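Local coordinates for conserved hypothetical protein (Sulfolobus solfataricus, PDB 2FNA) that binds ADP and probably hydrolyses ATP as an archaeal AAA+ ATPase of unestablished cellular role, at residues Ile32-Gly37 with Arg199-Val204; Glu145-Val150 with Met180-Asp185; Asn156-Leu161 with Tyr186-Asp191. One frame throughout, in Å; residues are numbered along the deposited sequence. Where two conformers were deposited one is given.

Contact 1 (Ile32-Gly37 with Arg199-Val204). With EDO (1,2-ethanediol), chain F.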
ATOM      1  N   ILE A  32       0.762  -8.341  14.834  1.00 31.03           N
ATOM      2  CA  ILE A  32       0.501  -7.793  13.506  1.00 29.12           C
ATOM      3  C   ILE A  32      -0.199  -6.442  13.586  1.00 28.13           C
ATOM      4  O   ILE A  32      -1.251  -6.263  14.250  1.00 28.61           O
ATOM      5  CB  ILE A  32      -0.263  -8.788  12.581  1.00 33.07           C
ATOM      6  CG1 ILE A  32       0.610 -10.003  12.279  1.00 27.76           C
ATOM      7  CG2 ILE A  32      -0.637  -8.119  11.242  1.00 29.28           C
ATOM      8  CD1 ILE A  32      -0.122 -11.108  11.607  1.00 33.73           C
ATOM      9  N   THR A  33       0.453  -5.468  12.957  1.00 27.42           N
ATOM     10  CA  THR A  33      -0.093  -4.138  12.759  1.00 29.60           C
ATOM     11  C   THR A  33      -0.416  -4.003  11.257  1.00 30.42           C
ATOM     12  O   THR A  33       0.446  -4.294  10.393  1.00 30.25           O
ATOM     13  CB  THR A  33       0.883  -3.057  13.264  1.00 29.10           C
ATOM     14  OG1 THR A  33       1.003  -3.142  14.694  1.00 30.72           O
ATOM     15  CG2 THR A  33       0.451  -1.649  12.846  1.00 30.27           C
ATOM     16  N   LEU A  34      -1.676  -3.650  10.968  1.00 31.09           N
ATOM     17  CA  LEU A  34      -2.124  -3.349   9.610  1.00 33.20           C
ATOM     18  C   LEU A  34      -2.118  -1.838   9.396  1.00 31.85           C
ATOM     19  O   LEU A  34      -2.591  -1.061  10.228  1.00 30.12           O
ATOM     20  CB  LEU A  34      -3.519  -3.902   9.309  1.00 33.63           C
ATOM     21  CG  LEU A  34      -3.708  -5.412   9.336  1.00 36.54           C
ATOM     22  CD1 LEU A  34      -5.067  -5.694   8.750  1.00 36.60           C
ATOM     23  CD2 LEU A  34      -2.613  -6.192   8.568  1.00 34.22           C
ATOM     24  N   VAL A  35      -1.539  -1.431   8.277  1.00 33.16           N
ATOM     25  CA  VAL A  35      -1.581  -0.037   7.858  1.00 31.94           C
ATOM     26  C   VAL A  35      -2.427   0.004   6.597  1.00 31.88           C
ATOM     27  O   VAL A  35      -2.050  -0.547   5.560  1.00 30.80           O
ATOM     28  CB  VAL A  35      -0.162   0.567   7.637  1.00 31.17           C
ATOM     29  CG1 VAL A  35      -0.271   2.041   7.220  1.00 30.01           C
ATOM     30  CG2 VAL A  35       0.685   0.478   8.964  1.00 33.52           C
ATOM     31  N   LEU A  36      -3.567   0.666   6.701  1.00 31.64           N
ATOM     32  CA  LEU A  36      -4.514   0.766   5.603  1.00 33.31           C
ATOM     33  C   LEU A  36      -4.624   2.187   5.038  1.00 33.68           C
ATOM     34  O   LEU A  36      -4.200   3.164   5.650  1.00 30.93           O
ATOM     35  CB  LEU A  36      -5.905   0.284   6.072  1.00 33.64           C
ATOM     36  CG  LEU A  36      -5.945  -1.063   6.811  1.00 38.75           C
ATOM     37  CD1 LEU A  36      -7.324  -1.354   7.364  1.00 36.66           C
ATOM     38  CD2 LEU A  36      -5.519  -2.189   5.899  1.00 30.97           C
ATOM     39  N   GLY A  37      -5.226   2.280   3.854  1.00 35.11           N
ATOM     40  CA  GLY A  37      -5.385   3.549   3.169  1.00 33.01           C
ATOM     41  C   GLY A  37      -5.226   3.371   1.677  1.00 30.77           C
ATOM     42  O   GLY A  37      -4.500   2.495   1.236  1.00 32.77           O
ATOM     43  N   ARG A 199      -7.619 -13.735  15.365  1.00 28.99           N
ATOM     44  CA  ARG A 199      -6.535 -12.993  15.998  1.00 30.04           C
ATOM     45  C   ARG A 199      -6.651 -11.527  15.667  1.00 29.50           C
ATOM     46  O   ARG A 199      -6.881 -11.179  14.527  1.00 32.42           O
ATOM     47  CB  ARG A 199      -5.197 -13.563  15.523  1.00 26.96           C
ATOM     48  CG  ARG A 199      -5.014 -14.967  16.035  1.00 33.07           C
ATOM     49  CD  ARG A 199      -3.909 -15.717  15.351  1.00 37.28           C
ATOM     50  NE  ARG A 199      -3.666 -16.976  16.051  1.00 40.83           N
ATOM     51  CZ  ARG A 199      -4.448 -18.059  15.979  1.00 50.95           C
ATOM     52  NH1 ARG A 199      -5.556 -18.105  15.217  1.00 45.46           N
ATOM     53  NH2 ARG A 199      -4.114 -19.137  16.678  1.00 53.42           N
ATOM     54  N   ALA A 200      -6.501 -10.651  16.647  1.00 30.84           N
ATOM     55  CA  ALA A 200      -6.726  -9.234  16.387  1.00 34.98           C
ATOM     56  C   ALA A 200      -5.466  -8.571  15.826  1.00 34.49           C
ATOM     57  O   ALA A 200      -4.349  -8.915  16.207  1.00 33.09           O
ATOM     58  CB  ALA A 200      -7.241  -8.512  17.633  1.00 36.39           C
ATOM     59  N   PHE A 201      -5.673  -7.677  14.856  1.00 34.44           N
ATOM     60  CA  PHE A 201      -4.617  -6.850  14.307  1.00 33.38           C
ATOM     61  C   PHE A 201      -4.787  -5.430  14.801  1.00 35.43           C
ATOM     62  O   PHE A 201      -5.904  -4.912  14.801  1.00 38.31           O
ATOM     63  CB  PHE A 201      -4.687  -6.852  12.781  1.00 36.09           C
ATOM     64  CG  PHE A 201      -4.720  -8.233  12.165  1.00 33.45           C
ATOM     65  CD1 PHE A 201      -4.056  -9.298  12.752  1.00 37.05           C
ATOM     66  CD2 PHE A 201      -5.400  -8.452  10.971  1.00 41.83           C
ATOM     67  CE1 PHE A 201      -4.089 -10.561  12.186  1.00 38.09           C
ATOM     68  CE2 PHE A 201      -5.415  -9.717  10.382  1.00 36.64           C
ATOM     69  CZ  PHE A 201      -4.760 -10.767  11.002  1.00 36.64           C
ATOM     70  N   SER A 202      -3.693  -4.805  15.232  1.00 34.00           N
ATOM     71  CA  SER A 202      -3.675  -3.374  15.512  1.00 33.27           C
ATOM     72  C   SER A 202      -3.704  -2.676  14.154  1.00 32.93           C
ATOM     73  O   SER A 202      -2.798  -2.879  13.307  1.00 35.02           O
ATOM     74  CB  SER A 202      -2.422  -2.967  16.274  1.00 34.18           C
ATOM     75  OG  SER A 202      -2.424  -1.576  16.566  1.00 32.89           O
ATOM     76  N   THR A 203      -4.742  -1.868  13.943  1.00 31.89           N
ATOM     77  CA  THR A 203      -5.036  -1.318  12.602  1.00 33.61           C
ATOM     78  C   THR A 203      -5.013   0.213  12.634  1.00 34.01           C
ATOM     79  O   THR A 203      -5.618   0.844  13.528  1.00 35.01           O
ATOM     80  CB  THR A 203      -6.401  -1.838  12.104  1.00 32.55           C
ATOM     81  OG1 THR A 203      -6.396  -3.270  12.171  1.00 32.51           O
ATOM     82  CG2 THR A 203      -6.667  -1.405  10.627  1.00 33.30           C
ATOM     83  N   VAL A 204      -4.254   0.781  11.708  1.00 32.18           N
ATOM     84  CA  VAL A 204      -4.158   2.220  11.460  1.00 30.82           C
ATOM     85  C   VAL A 204      -4.605   2.476  10.011  1.00 31.04           C
ATOM     86  O   VAL A 204      -4.159   1.784   9.094  1.00 33.95           O
ATOM     87  CB  VAL A 204      -2.698   2.648  11.608  1.00 33.32           C
ATOM     88  CG1 VAL A 204      -2.544   4.114  11.395  1.00 45.23           C
ATOM     89  CG2 VAL A 204      -2.156   2.248  12.988  1.00 41.62           C
TER
HETATM   90  C1  EDO F 502     -10.357  -7.072  12.671  1.00 52.16           C
HETATM   91  O1  EDO F 502     -10.386  -6.009  11.680  1.00 49.92           O
HETATM   92  C2  EDO F 502      -8.972  -7.655  12.946  1.00 48.95           C
HETATM   93  O2  EDO F 502      -8.598  -7.347  14.298  1.00 53.82           O
HETATM   94  O   HOH W   1       0.239  -1.004  16.569  1.00 26.76           O

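Contact 2 (Glu145-Val150 with Met180-Asp185)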
ATOM      1  N   GLU A 145       2.786  -3.295   1.194  1.00 35.81           N
ATOM      2  CA  GLU A 145       1.883  -3.828   0.156  1.00 35.26           C
ATOM      3  C   GLU A 145       1.813  -5.366   0.196  1.00 34.17           C
ATOM      4  O   GLU A 145       2.014  -6.041  -0.805  1.00 34.81           O
ATOM      5  CB  GLU A 145       2.210  -3.286  -1.242  1.00 32.87           C
ATOM      6  CG  GLU A 145       2.073  -1.739  -1.370  1.00 33.89           C
ATOM      7  CD  GLU A 145       0.663  -1.217  -1.249  1.00 31.88           C
ATOM      8  OE1 GLU A 145      -0.321  -1.961  -1.494  1.00 37.70           O
ATOM      9  OE2 GLU A 145       0.510  -0.028  -0.891  1.00 39.78           O
ATOM     10  N   ALA A 146       1.506  -5.890   1.376  1.00 33.86           N
ATOM     11  CA  ALA A 146       1.523  -7.315   1.648  1.00 31.85           C
ATOM     12  C   ALA A 146       0.558  -8.119   0.796  1.00 31.68           C
ATOM     13  O   ALA A 146       0.833  -9.282   0.527  1.00 33.07           O
ATOM     14  CB  ALA A 146       1.236  -7.568   3.144  1.00 31.48           C
ATOM     15  N   GLN A 147      -0.571  -7.509   0.389  1.00 32.88           N
ATOM     16  CA  GLN A 147      -1.534  -8.160  -0.493  1.00 32.78           C
ATOM     17  C   GLN A 147      -0.910  -8.644  -1.842  1.00 34.40           C
ATOM     18  O   GLN A 147      -1.460  -9.493  -2.491  1.00 35.12           O
ATOM     19  CB  GLN A 147      -2.789  -7.288  -0.739  1.00 31.58           C
ATOM     20  CG  GLN A 147      -2.702  -6.183  -1.824  1.00 30.84           C
ATOM     21  CD  GLN A 147      -1.883  -4.971  -1.408  1.00 33.05           C
ATOM     22  OE1 GLN A 147      -1.304  -4.930  -0.325  1.00 36.33           O
ATOM     23  NE2 GLN A 147      -1.845  -3.987  -2.256  1.00 33.42           N
ATOM     24  N   GLU A 148       0.235  -8.081  -2.242  1.00 35.64           N
ATOM     25  CA  GLU A 148       0.996  -8.564  -3.385  1.00 33.58           C
ATOM     26  C   GLU A 148       1.395 -10.054  -3.258  1.00 34.38           C
ATOM     27  O   GLU A 148       1.607 -10.731  -4.247  1.00 30.98           O
ATOM     28  CB  GLU A 148       2.268  -7.712  -3.550  1.00 35.43           C
ATOM     29  CG  GLU A 148       2.009  -6.290  -4.062  1.00 38.15           C
ATOM     30  CD  GLU A 148       1.511  -6.230  -5.511  1.00 43.69           C
ATOM     31  OE1 GLU A 148       1.924  -7.068  -6.348  1.00 45.73           O
ATOM     32  OE2 GLU A 148       0.694  -5.333  -5.808  1.00 41.30           O
ATOM     33  N   LEU A 149       1.535 -10.530  -2.032  1.00 33.27           N
ATOM     34  CA  LEU A 149       1.904 -11.926  -1.733  1.00 32.92           C
ATOM     35  C   LEU A 149       0.851 -12.934  -2.126  1.00 29.79           C
ATOM     36  O   LEU A 149       1.104 -14.137  -2.153  1.00 30.08           O
ATOM     37  CB  LEU A 149       2.199 -12.062  -0.248  1.00 32.03           C
ATOM     38  CG  LEU A 149       3.418 -11.294   0.268  1.00 36.98           C
ATOM     39  CD1 LEU A 149       3.489 -11.421   1.769  1.00 35.61           C
ATOM     40  CD2 LEU A 149       4.698 -11.821  -0.336  1.00 39.64           C
ATOM     41  N   VAL A 150      -0.344 -12.457  -2.430  1.00 30.23           N
ATOM     42  CA  VAL A 150      -1.344 -13.290  -3.077  1.00 29.87           C
ATOM     43  C   VAL A 150      -0.781 -13.923  -4.359  1.00 33.16           C
ATOM     44  O   VAL A 150      -1.100 -15.068  -4.722  1.00 30.32           O
ATOM     45  CB  VAL A 150      -2.568 -12.443  -3.503  1.00 30.58           C
ATOM     46  CG1 VAL A 150      -3.460 -13.236  -4.400  1.00 36.70           C
ATOM     47  CG2 VAL A 150      -3.351 -11.969  -2.293  1.00 35.96           C
HETATM   48  N   MSE A 180      -7.602  -2.709   0.292  1.00 33.58           N
HETATM   49  CA  MSE A 180      -7.984  -3.201   1.622  1.00 33.13           C
HETATM   50  C   MSE A 180      -8.583  -4.601   1.596  1.00 30.90           C
HETATM   51  O   MSE A 180      -8.174  -5.452   2.348  1.00 34.28           O
HETATM   52  CB  MSE A 180      -8.983  -2.260   2.266  1.00 32.84           C
HETATM   53  CG  MSE A 180      -9.178  -2.491   3.773  1.00 34.74           C
HETATM   54 SE   MSE A 180     -10.607  -1.293   4.396  0.75 30.78          SE
HETATM   55  CE  MSE A 180     -11.740  -1.018   2.783  1.00 56.29           C
ATOM     56  N   GLY A 181      -9.562  -4.814   0.734  1.00 29.47           N
ATOM     57  CA  GLY A 181     -10.244  -6.093   0.661  1.00 31.71           C
ATOM     58  C   GLY A 181      -9.277  -7.202   0.299  1.00 30.34           C
ATOM     59  O   GLY A 181      -9.386  -8.292   0.833  1.00 31.92           O
ATOM     60  N   LEU A 182      -8.344  -6.933  -0.620  1.00 30.02           N
ATOM     61  CA  LEU A 182      -7.401  -7.950  -1.064  1.00 32.26           C
ATOM     62  C   LEU A 182      -6.446  -8.318   0.056  1.00 33.84           C
ATOM     63  O   LEU A 182      -6.090  -9.479   0.192  1.00 32.69           O
ATOM     64  CB  LEU A 182      -6.639  -7.519  -2.339  1.00 32.56           C
ATOM     65  CG  LEU A 182      -5.812  -8.635  -3.007  1.00 36.84           C
ATOM     66  CD1 LEU A 182      -6.743  -9.704  -3.591  1.00 43.04           C
ATOM     67  CD2 LEU A 182      -4.872  -8.101  -4.102  1.00 35.54           C
ATOM     68  N   LEU A 183      -6.057  -7.329   0.864  1.00 34.07           N
ATOM     69  CA  LEU A 183      -5.219  -7.578   2.068  1.00 31.59           C
ATOM     70  C   LEU A 183      -5.900  -8.493   3.087  1.00 29.99           C
ATOM     71  O   LEU A 183      -5.310  -9.471   3.563  1.00 28.88           O
ATOM     72  CB  LEU A 183      -4.834  -6.278   2.742  1.00 33.74           C
ATOM     73  CG  LEU A 183      -3.935  -6.419   4.014  1.00 35.17           C
ATOM     74  CD1 LEU A 183      -2.667  -7.226   3.707  1.00 37.71           C
ATOM     75  CD2 LEU A 183      -3.551  -5.088   4.627  1.00 34.96           C
ATOM     76  N   TYR A 184      -7.161  -8.197   3.407  1.00 30.36           N
ATOM     77  CA  TYR A 184      -7.934  -9.092   4.276  1.00 30.22           C
ATOM     78  C   TYR A 184      -8.100 -10.514   3.699  1.00 29.73           C
ATOM     79  O   TYR A 184      -7.988 -11.502   4.430  1.00 28.53           O
ATOM     80  CB  TYR A 184      -9.276  -8.443   4.664  1.00 29.93           C
ATOM     81  CG  TYR A 184      -9.129  -7.393   5.762  1.00 30.26           C
ATOM     82  CD1 TYR A 184      -8.758  -6.082   5.477  1.00 35.37           C
ATOM     83  CD2 TYR A 184      -9.371  -7.719   7.094  1.00 39.60           C
ATOM     84  CE1 TYR A 184      -8.622  -5.124   6.500  1.00 37.28           C
ATOM     85  CE2 TYR A 184      -9.236  -6.780   8.100  1.00 39.83           C
ATOM     86  CZ  TYR A 184      -8.858  -5.487   7.798  1.00 34.46           C
ATOM     87  OH  TYR A 184      -8.781  -4.567   8.823  1.00 36.29           O
ATOM     88  N   ASP A 185      -8.391 -10.611   2.398  1.00 29.36           N
ATOM     89  CA  ASP A 185      -8.485 -11.880   1.701  1.00 26.22           C
ATOM     90  C   ASP A 185      -7.160 -12.633   1.787  1.00 28.77           C
ATOM     91  O   ASP A 185      -7.139 -13.841   2.025  1.00 30.79           O
ATOM     92  CB  ASP A 185      -8.805 -11.669   0.225  1.00 26.14           C
ATOM     93  CG  ASP A 185     -10.213 -11.224   0.014  1.00 33.40           C
ATOM     94  OD1 ASP A 185     -10.921 -11.089   1.019  1.00 39.50           O
ATOM     95  OD2 ASP A 185     -10.604 -10.994  -1.147  1.00 35.43           O
TER

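Contact 3 (Asn156-Leu161 with Tyr186-Asp191). With EDO (1,2-ethanediol), chain I.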
ATOM      1  N   ASN A 156       2.967 -20.718   1.013  1.00 36.40           N
ATOM      2  CA  ASN A 156       1.995 -20.290   2.013  1.00 35.07           C
ATOM      3  C   ASN A 156       2.672 -19.832   3.309  1.00 35.49           C
ATOM      4  O   ASN A 156       3.110 -20.657   4.111  1.00 34.82           O
ATOM      5  CB  ASN A 156       0.991 -21.414   2.302  1.00 33.17           C
ATOM      6  CG  ASN A 156      -0.070 -21.000   3.309  1.00 33.54           C
ATOM      7  OD1 ASN A 156      -0.229 -19.818   3.589  1.00 31.23           O
ATOM      8  ND2 ASN A 156      -0.809 -21.976   3.851  1.00 35.20           N
ATOM      9  N   LEU A 157       2.725 -18.509   3.515  1.00 33.57           N
ATOM     10  CA  LEU A 157       3.378 -17.937   4.683  1.00 33.14           C
ATOM     11  C   LEU A 157       2.490 -17.868   5.911  1.00 32.56           C
ATOM     12  O   LEU A 157       2.971 -17.547   6.993  1.00 34.60           O
ATOM     13  CB  LEU A 157       3.883 -16.533   4.367  1.00 36.68           C
ATOM     14  CG  LEU A 157       4.952 -16.427   3.272  1.00 40.18           C
ATOM     15  CD1 LEU A 157       5.211 -14.930   2.983  1.00 42.55           C
ATOM     16  CD2 LEU A 157       6.236 -17.129   3.652  1.00 35.02           C
ATOM     17  N   LEU A 158       1.209 -18.194   5.774  1.00 31.59           N
ATOM     18  CA  LEU A 158       0.280 -17.966   6.863  1.00 32.31           C
ATOM     19  C   LEU A 158       0.595 -18.774   8.113  1.00 30.69           C
ATOM     20  O   LEU A 158       0.519 -18.231   9.197  1.00 32.81           O
ATOM     21  CB  LEU A 158      -1.177 -18.168   6.418  1.00 29.54           C
ATOM     22  CG  LEU A 158      -1.752 -17.210   5.371  1.00 33.61           C
ATOM     23  CD1 LEU A 158      -3.229 -17.533   5.052  1.00 32.69           C
ATOM     24  CD2 LEU A 158      -1.623 -15.761   5.776  1.00 34.53           C
ATOM     25  N   PRO A 159       0.893 -20.085   7.977  1.00 32.29           N
ATOM     26  CA  PRO A 159       1.212 -20.845   9.186  1.00 33.06           C
ATOM     27  C   PRO A 159       2.416 -20.279   9.950  1.00 32.31           C
ATOM     28  O   PRO A 159       2.408 -20.249  11.162  1.00 32.89           O
ATOM     29  CB  PRO A 159       1.481 -22.251   8.666  1.00 33.16           C
ATOM     30  CG  PRO A 159       0.779 -22.316   7.355  1.00 32.91           C
ATOM     31  CD  PRO A 159       0.884 -20.938   6.785  1.00 32.41           C
ATOM     32  N   ALA A 160       3.421 -19.812   9.227  1.00 33.83           N
ATOM     33  CA  ALA A 160       4.581 -19.146   9.832  1.00 36.65           C
ATOM     34  C   ALA A 160       4.216 -17.823  10.521  1.00 33.11           C
ATOM     35  O   ALA A 160       4.674 -17.530  11.613  1.00 31.92           O
ATOM     36  CB  ALA A 160       5.626 -18.910   8.773  1.00 37.04           C
ATOM     37  N   LEU A 161       3.376 -17.031   9.875  1.00 32.97           N
ATOM     38  CA  LEU A 161       2.880 -15.794  10.489  1.00 34.48           C
ATOM     39  C   LEU A 161       2.120 -16.056  11.768  1.00 34.80           C
ATOM     40  O   LEU A 161       2.257 -15.293  12.718  1.00 35.98           O
ATOM     41  CB  LEU A 161       1.979 -15.041   9.509  1.00 35.16           C
ATOM     42  CG  LEU A 161       2.681 -14.503   8.269  1.00 35.86           C
ATOM     43  CD1 LEU A 161       1.708 -13.887   7.277  1.00 40.75           C
ATOM     44  CD2 LEU A 161       3.739 -13.492   8.692  1.00 43.56           C
ATOM     45  N   TYR A 186      -6.061 -11.921   1.596  1.00 28.94           N
ATOM     46  CA  TYR A 186      -4.725 -12.549   1.704  1.00 28.19           C
ATOM     47  C   TYR A 186      -4.486 -13.260   3.064  1.00 28.05           C
ATOM     48  O   TYR A 186      -3.937 -14.360   3.120  1.00 30.62           O
ATOM     49  CB  TYR A 186      -3.615 -11.539   1.441  1.00 28.80           C
ATOM     50  CG  TYR A 186      -2.273 -12.155   1.765  1.00 25.38           C
ATOM     51  CD1 TYR A 186      -1.761 -13.184   0.983  1.00 30.76           C
ATOM     52  CD2 TYR A 186      -1.603 -11.813   2.907  1.00 27.41           C
ATOM     53  CE1 TYR A 186      -0.560 -13.810   1.305  1.00 30.31           C
ATOM     54  CE2 TYR A 186      -0.418 -12.417   3.231  1.00 28.78           C
ATOM     55  CZ  TYR A 186       0.088 -13.436   2.433  1.00 29.79           C
ATOM     56  OH  TYR A 186       1.306 -14.019   2.783  1.00 31.26           O
ATOM     57  N   LEU A 187      -4.910 -12.606   4.130  1.00 29.56           N
ATOM     58  CA  LEU A 187      -4.727 -13.048   5.507  1.00 30.52           C
ATOM     59  C   LEU A 187      -5.848 -14.029   5.933  1.00 30.21           C
ATOM     60  O   LEU A 187      -5.795 -14.583   7.042  1.00 30.33           O
ATOM     61  CB  LEU A 187      -4.676 -11.813   6.435  1.00 30.54           C
ATOM     62  CG  LEU A 187      -3.526 -10.801   6.262  1.00 35.85           C
ATOM     63  CD1 LEU A 187      -3.769  -9.499   7.013  1.00 39.93           C
ATOM     64  CD2 LEU A 187      -2.185 -11.378   6.684  1.00 38.46           C
ATOM     65  N   ARG A 188      -6.809 -14.238   5.014  1.00 29.09           N
ATOM     66  CA  ARG A 188      -7.878 -15.223   5.136  0.50 28.31           C
ATOM     67  C   ARG A 188      -8.687 -15.016   6.421  1.00 25.31           C
ATOM     68  O   ARG A 188      -9.096 -15.961   7.065  1.00 24.30           O
ATOM     69  CB  ARG A 188      -7.324 -16.658   5.023  0.50 27.06           C
ATOM     70  CG  ARG A 188      -6.338 -16.827   3.860  0.50 32.37           C
ATOM     71  CD  ARG A 188      -6.074 -18.269   3.452  0.50 31.75           C
ATOM     72  NE  ARG A 188      -5.195 -18.358   2.274  0.50 37.52           N
ATOM     73  CZ  ARG A 188      -4.902 -19.494   1.627  0.50 43.60           C
ATOM     74  NH1 ARG A 188      -5.424 -20.660   2.000  0.50 41.52           N
ATOM     75  NH2 ARG A 188      -4.095 -19.469   0.572  0.50 40.41           N
ATOM     76  N   VAL A 189      -8.920 -13.756   6.759  1.00 25.61           N
ATOM     77  CA  VAL A 189      -9.688 -13.354   7.939  1.00 29.78           C
ATOM     78  C   VAL A 189     -11.085 -13.928   7.975  1.00 29.44           C
ATOM     79  O   VAL A 189     -11.685 -14.059   9.060  1.00 29.96           O
ATOM     80  CB  VAL A 189      -9.705 -11.782   8.037  1.00 31.23           C
ATOM     81  CG1 VAL A 189     -10.589 -11.285   9.158  1.00 42.13           C
ATOM     82  CG2 VAL A 189      -8.308 -11.294   8.271  1.00 32.26           C
ATOM     83  N   GLU A 190     -11.597 -14.286   6.796  1.00 30.43           N
ATOM     84  CA  GLU A 190     -12.938 -14.877   6.636  1.00 28.94           C
ATOM     85  C   GLU A 190     -13.027 -16.391   6.824  1.00 28.41           C
ATOM     86  O   GLU A 190     -14.096 -16.955   6.768  1.00 28.76           O
ATOM     87  CB  GLU A 190     -13.511 -14.495   5.254  1.00 30.31           C
ATOM     88  CG  GLU A 190     -13.077 -15.371   4.033  1.00 37.10           C
ATOM     89  CD  GLU A 190     -11.560 -15.302   3.667  1.00 42.64           C
ATOM     90  OE1 GLU A 190     -10.865 -14.278   3.993  1.00 39.18           O
ATOM     91  OE2 GLU A 190     -11.078 -16.298   3.046  1.00 44.42           O
ATOM     92  N   ASP A 191     -11.906 -17.058   7.005  1.00 27.58           N
ATOM     93  CA  ASP A 191     -11.854 -18.507   6.964  1.00 27.96           C
ATOM     94  C   ASP A 191     -11.546 -19.063   8.350  1.00 28.28           C
ATOM     95  O   ASP A 191     -10.434 -18.913   8.838  1.00 29.02           O
ATOM     96  CB  ASP A 191     -10.789 -18.926   5.966  1.00 27.74           C
ATOM     97  CG  ASP A 191     -10.636 -20.442   5.831  1.00 41.60           C
ATOM     98  OD1 ASP A 191     -11.309 -21.210   6.570  1.00 28.46           O
ATOM     99  OD2 ASP A 191      -9.816 -20.854   4.964  1.00 40.99           O
TER
HETATM  100  C1  EDO I 505      -4.325 -21.316   5.146  1.00 54.45           C
HETATM  101  O1  EDO I 505      -3.128 -22.015   5.620  1.00 43.99           O
HETATM  102  C2  EDO I 505      -5.627 -22.116   5.315  1.00 52.97           C
HETATM  103  O2  EDO I 505      -6.811 -21.400   4.871  1.00 56.11           O
HETATM  104  O   HOH W   2       1.325 -16.618   1.776  1.00 31.07           O

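Contact 1 (Ile32-Gly37 with Arg199-Val204)
The F201 ring swings back beside its own backbone N, with CG anti to the carbonyl carbon (chi1 -52°), which lays the ring alongside I32, whose CG2 is anti to the backbone N and ends up over one face of the ring. The I32 branch point adds to this, its CB lying 3.8 Å from F201 CD1. L34 comes obliquely to the other flank of the same side, its CD1 3.6 Å from F201 CD2. Putting an alanine here in place of F201 would probably leave I32 CG2 and L34 CD1 without their aromatic partner and open a gap beside I32 and L34. Past the ring the backbones run parallel, 18° apart, and zip together. S202 N donates to I32 O at 3.0 Å, and L34 N answers to S202 O at 2.7 Å. The next pair is straighter: V204 N meets L34 O at 2.9 Å, and L36 N meets V204 O at 2.7 Å. This is the edge of the parallel P-loop NTPase sheet, where edge strand 202-206 pairs with strand 32-37, in the 5-1-4-3-2 order known from AAA+ proteins; G37 then begins a probable Walker A loop toward ADP. T33, V35, S202 and V204 share one sheet face, which helices 19-27 and 43-54 help to cover, and a water bridges T33 OG1 and S202 OG there. L34 and T203 occupy the other face. L36 CD1 presses unusually tightly on T203 CG2, at 3.3 Å. F201 N, lying before the paired residues, donates instead to O2 of a 1,2-ethanediol at 3.0 Å, a group probably left from the crystallisation liquor.

Contact 2 (Glu145-Val150 with Met180-Asp185)
Q147 and L183 bring their CA atoms to 4.5 Å where the 3-10 turns of 146-150, knit by bonds such as the one from L149 N to A146 O, lie against the first turns of helix 180-186. Such closeness puts a side chain directly on a backbone: Q147 CB rests 3.6 Å from L183 N. From there Q147 doubles back on itself. Its CG sits between the backbone N and the carbonyl carbon (chi1 82°), and a second bend at chi2 turns the amide toward E145. The elbow, not the amide, therefore carries the packing, with Q147 CG 3.7 Å from L182 CD2 and the two side chains crossing at about a right angle. L182 also serves V150, whose CG2 stands 4.2 Å from L182 CG. On the other flank of Q147, L183 sends CD1 to 4.0 Å from A146 CB, so the two leucines grip the 3-10 segment at successive points, largely through carbon contacts. The amide itself is held flat and fixed in rotation by polar bonds. Q147 NE2 donates to E145 OE1 at 2.6 Å and 170°, almost in the amide plane and nearly along the carboxylate C-O axis, and it also donates to E179 OE1 just ahead of the helix. E145 OE2 in turn bonds S178 OG, so the two chain segments that follow neighbouring strands are tied through side chains as well. Toward the sheet, L183 packs on L36. E145, just after strand 139-144, is probably the second acidic residue of a Walker B motif, while S178 and E179 follow strand 171-177, which in AAA+ proteins carries sensor 1; Q147, holding E145, is consistent with a second-shell role at the nucleotide site.

Contact 3 (Asn156-Leu161 with Tyr186-Asp191)
L158 is the hub, its two methyls meeting the chain from Y186 to R188. CD2 reaches toward the backbone, 3.8 Å from Y186 O and 4.1 Å from L187 CA, and comes obliquely to the Y186 ring. The other methyl lies across the aliphatic part of R188, with L158 CD1 3.3 Å from R188 CD in the conformer described; because R188 was deposited in two conformers, that closeness is doubtful as a measure of strain. Beside this pair, the Y186 hydroxyl comes in over L157, with Y186 OH 3.9 Å from L157 CB. A water bridges the backbone L157 N, from which it accepts, and Y186 OH, 2.8 Å from it. N156 caps the backbone at L158. It holds CG opposite the backbone N across chi1 (-178°), which brings OD1 to where L158 N can donate to it at 3.1 Å, the donor standing well above the carbonyl plane. N156 ND2 donates outward to O1 of a 1,2-ethanediol at 2.9 Å, and the other hydroxyl of that molecule makes weak bonds with R188 NH1 and D191 OD2. Deeper in, L161 packs on F173 and M175 of strand 171-177, and L187 shares M175 with it. R188 takes positive phi and begins a type I turn, closed by a bond from D191 N to R188 O. The contact joins the start of helix 158-167, with its asparagine capping bond, to the end of helix 180-186, which finishes in a Schellman motif.

How the contacts relate
From the N terminus, strand 32-37 comes first and waits longest for its mate: contact 1 closes only when the chain returns at 199-204, after 161 intervening residues. Contacts 2 and 3 nest inside that loop and cross one another, since 145-150, 156-161, 180-185 and 186-191 alternate in partners. Helix 180-186 and the turn after it thus meet the loop following strand 139-144, then the start of helix 158-167. The three also touch directly: Y184 of contact 2 reaches L34 and L36, L187 of contact 3 reaches F201 and L34, and Y186 packs on L149, joining sheet, helix and loops of the ATPase domain.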